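Local coordinates for single-stranded DNA-binding protein (Thermus aquaticus, PDB 2FXQ), which probably binds single-stranded DNA and recruits partner proteins to it during DNA replication, recombination and repair, at residues A[56-61]-A[99-104]. Numbering follows the deposited sequence.
Sequences VRLLGR and VRAEFI
The guanidinium of Arg100 lies with one face against Leu59, whose CD1 sits over the centre of the plane, 3.4 Å from Arg100 CZ; the two side chains cross at about a right angle. Arg100 NH1 forms a salt bridge with Glu83, while Arg81 brings a like charge close to NH2. Bends at chi2 (82°) and chi3 (135°) carry the arginine over toward strand 56-59, so that the flat group reaches Leu59 and CD passes near Arg57 O.

Beneath this layer, residues 56-59 and 99-101 run parallel, a pairing that closes the beta-barrel of the OB fold. Arg57 supplies both of the direct hydrogen bonds between the two segments: its N donates to Val99 O (2.9 Å) in an almost straight bond, and its O accepts from Ala101 N (3.0 Å), the donor tilted 32° from the carbonyl plane. Farther along the strands a water replaces direct pairing, accepting from Leu59 N and donating to Ala101 O.

On the other face, Val56 and Val99 lie side by side, and Ala101 CB meets both Val56 CG1 and Leu58 CD1, each at 3.8 Å. After the bulge at Glu102 and Phe103, Ile104 crosses Leu58 at about a right angle, its CD1 3.8 Å from Leu58 CD2, near Trp66 of helix 61-66.

With an alanine at Arg100, Glu83 is likely to lose this charged mate and Leu59 CD1 the flat group that packs against it. The contact thus divides its chemistry by face: charge and aliphatic cover where Arg100 lies, apolar packing within the barrel, and backbone bonds joining the strands between them.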
ATOM      1  N   VAL A  56      15.317  -2.565   9.384  1.00 20.30           N
ATOM      2  CA  VAL A  56      14.240  -1.743   9.913  1.00 17.23           C
ATOM      3  C   VAL A  56      14.672  -1.325  11.319  1.00 18.73           C
ATOM      4  O   VAL A  56      14.911  -2.199  12.190  1.00 23.79           O
ATOM      5  CB  VAL A  56      12.911  -2.520   9.969  1.00 16.37           C
ATOM      6  CG1 VAL A  56      11.780  -1.696  10.673  1.00 20.38           C
ATOM      7  CG2 VAL A  56      12.438  -2.840   8.518  1.00 17.06           C
ATOM      8  N   ARG A  57      14.658  -0.025  11.561  1.00 15.92           N
ATOM      9  CA  ARG A  57      15.025   0.461  12.891  1.00 15.94           C
ATOM     10  C   ARG A  57      13.809   0.979  13.668  1.00 18.85           C
ATOM     11  O   ARG A  57      13.085   1.864  13.162  1.00 20.64           O
ATOM     12  CB  ARG A  57      16.005   1.617  12.726  1.00 17.29           C
ATOM     13  CG  ARG A  57      16.393   2.273  14.062  1.00 17.63           C
ATOM     14  CD  ARG A  57      17.677   3.086  13.919  1.00 30.32           C
ATOM     15  NE  ARG A  57      18.820   2.157  13.928  1.00 25.42           N
ATOM     16  CZ  ARG A  57      20.093   2.552  13.981  1.00 37.51           C
ATOM     17  NH1 ARG A  57      20.391   3.841  13.965  1.00 34.46           N
ATOM     18  NH2 ARG A  57      21.062   1.671  14.042  1.00 33.21           N
ATOM     19  N   LEU A  58      13.626   0.449  14.893  1.00 17.66           N
ATOM     20  CA  LEU A  58      12.720   1.048  15.876  1.00 14.90           C
ATOM     21  C   LEU A  58      13.497   1.828  16.849  1.00 15.36           C
ATOM     22  O   LEU A  58      14.558   1.363  17.374  1.00 16.55           O
ATOM     23  CB  LEU A  58      11.953  -0.055  16.655  1.00 17.83           C
ATOM     24  CG  LEU A  58      10.912  -0.901  15.883  1.00 21.41           C
ATOM     25  CD1 LEU A  58      11.437  -1.527  14.587  1.00 26.44           C
ATOM     26  CD2 LEU A  58      10.368  -2.006  16.815  1.00 22.05           C
ATOM     27  N   LEU A  59      12.995   3.011  17.125  1.00 13.99           N
ATOM     28  CA  LEU A  59      13.647   3.852  18.153  1.00 20.95           C
ATOM     29  C   LEU A  59      12.703   4.249  19.236  1.00 23.10           C
ATOM     30  O   LEU A  59      11.555   4.547  18.934  1.00 29.13           O
ATOM     31  CB  LEU A  59      14.094   5.153  17.506  1.00 23.77           C
ATOM     32  CG  LEU A  59      15.388   5.284  16.728  1.00 29.84           C
ATOM     33  CD1 LEU A  59      15.606   6.801  16.425  1.00 32.13           C
ATOM     34  CD2 LEU A  59      16.580   4.795  17.532  1.00 37.77           C
ATOM     35  N   GLY A  60      13.177   4.355  20.493  1.00 17.07           N
ATOM     36  CA  GLY A  60      12.363   4.921  21.553  1.00 20.55           C
ATOM     37  C   GLY A  60      11.242   3.935  21.940  1.00 24.94           C
ATOM     38  O   GLY A  60      11.481   2.756  22.135  1.00 20.31           O
ATOM     39  N   ARG A  61      10.017   4.426  22.034  1.00 25.87           N
ATOM     40  CA  ARG A  61       8.919   3.656  22.642  1.00 30.00           C
ATOM     41  C   ARG A  61       8.612   2.318  21.946  1.00 24.59           C
ATOM     42  O   ARG A  61       8.381   1.308  22.627  1.00 26.27           O
ATOM     43  CB  ARG A  61       7.653   4.497  22.651  1.00 34.64           C
ATOM     44  CG  ARG A  61       6.647   4.076  23.666  1.00 42.00           C
ATOM     45  CD  ARG A  61       5.271   4.716  23.419  1.00 59.01           C
ATOM     46  NE  ARG A  61       5.295   6.177  23.534  1.00 61.98           N
ATOM     47  CZ  ARG A  61       4.910   6.878  24.614  1.00 64.08           C
ATOM     48  NH1 ARG A  61       4.460   6.270  25.713  1.00 62.59           N
ATOM     49  NH2 ARG A  61       4.984   8.204  24.592  1.00 62.06           N
ATOM     50  N   VAL A  99      14.733   1.566   6.737  1.00 19.96           N
ATOM     51  CA  VAL A  99      13.331   1.900   7.009  1.00 20.38           C
ATOM     52  C   VAL A  99      13.343   2.311   8.471  1.00 23.78           C
ATOM     53  O   VAL A  99      13.771   1.525   9.311  1.00 22.14           O
ATOM     54  CB  VAL A  99      12.439   0.690   6.854  1.00 19.43           C
ATOM     55  CG1 VAL A  99      10.964   1.039   7.318  1.00 19.03           C
ATOM     56  CG2 VAL A  99      12.533   0.200   5.397  1.00 21.00           C
ATOM     57  N   ARG A 100      12.823   3.490   8.784  1.00 17.03           N
ATOM     58  CA  ARG A 100      12.560   3.844  10.184  1.00 17.89           C
ATOM     59  C   ARG A 100      11.102   3.472  10.435  1.00 18.18           C
ATOM     60  O   ARG A 100      10.194   4.045   9.803  1.00 22.42           O
ATOM     61  CB  ARG A 100      12.777   5.357  10.391  1.00 19.88           C
ATOM     62  CG  ARG A 100      12.188   5.844  11.727  1.00 32.38           C
ATOM     63  CD  ARG A 100      13.050   5.630  12.961  1.00 40.26           C
ATOM     64  NE  ARG A 100      13.040   6.871  13.757  1.00 53.09           N
ATOM     65  CZ  ARG A 100      13.921   7.871  13.623  1.00 49.01           C
ATOM     66  NH1 ARG A 100      14.949   7.780  12.764  1.00 48.91           N
ATOM     67  NH2 ARG A 100      13.794   8.947  14.389  1.00 57.76           N
ATOM     68  N   ALA A 101      10.852   2.526  11.346  1.00 17.10           N
ATOM     69  CA  ALA A 101       9.490   2.096  11.593  1.00 19.07           C
ATOM     70  C   ALA A 101       8.775   3.165  12.419  1.00 22.15           C
ATOM     71  O   ALA A 101       9.295   3.688  13.428  1.00 20.54           O
ATOM     72  CB  ALA A 101       9.436   0.754  12.318  1.00 17.64           C
ATOM     73  N   GLU A 102       7.544   3.416  11.989  1.00 20.11           N
ATOM     74  CA  GLU A 102       6.555   4.190  12.722  1.00 22.84           C
ATOM     75  C   GLU A 102       5.970   3.224  13.755  1.00 24.54           C
ATOM     76  O   GLU A 102       5.862   3.555  14.957  1.00 23.43           O
ATOM     77  CB  GLU A 102       5.492   4.756  11.752  1.00 22.35           C
ATOM     78  CG  GLU A 102       5.596   6.275  11.492  1.00 51.45           C
ATOM     79  CD  GLU A 102       6.744   6.732  10.542  1.00 61.09           C
ATOM     80  OE1 GLU A 102       7.893   6.939  11.042  1.00 62.41           O
ATOM     81  OE2 GLU A 102       6.518   6.915   9.293  1.00 49.37           O
ATOM     82  N   PHE A 103       5.668   1.997  13.340  1.00 21.11           N
ATOM     83  CA  PHE A 103       5.270   0.949  14.323  1.00 23.63           C
ATOM     84  C   PHE A 103       5.447  -0.371  13.620  1.00 23.24           C
ATOM     85  O   PHE A 103       5.592  -0.420  12.380  1.00 18.95           O
ATOM     86  CB  PHE A 103       3.785   1.051  14.754  1.00 26.00           C
ATOM     87  CG  PHE A 103       2.802   0.881  13.604  1.00 25.48           C
ATOM     88  CD1 PHE A 103       2.300  -0.373  13.280  1.00 28.82           C
ATOM     89  CD2 PHE A 103       2.388   1.975  12.872  1.00 28.46           C
ATOM     90  CE1 PHE A 103       1.476  -0.535  12.218  1.00 24.27           C
ATOM     91  CE2 PHE A 103       1.478   1.839  11.844  1.00 31.59           C
ATOM     92  CZ  PHE A 103       1.044   0.593  11.498  1.00 24.50           C
ATOM     93  N   ILE A 104       5.442  -1.439  14.408  1.00 20.46           N
ATOM     94  CA  ILE A 104       5.401  -2.780  13.835  1.00 19.36           C
ATOM     95  C   ILE A 104       4.276  -3.576  14.499  1.00 21.45           C
ATOM     96  O   ILE A 104       3.800  -3.196  15.579  1.00 22.17           O
ATOM     97  CB  ILE A 104       6.770  -3.542  14.016  1.00 20.28           C
ATOM     98  CG1 ILE A 104       7.042  -3.831  15.525  1.00 21.16           C
ATOM     99  CG2 ILE A 104       7.926  -2.763  13.341  1.00 25.28           C
ATOM    100  CD1 ILE A 104       8.097  -4.846  15.712  1.00 18.45           C
TER
HETATM  101  O   HOH W   1      10.671   3.893  15.611  1.00 38.15           O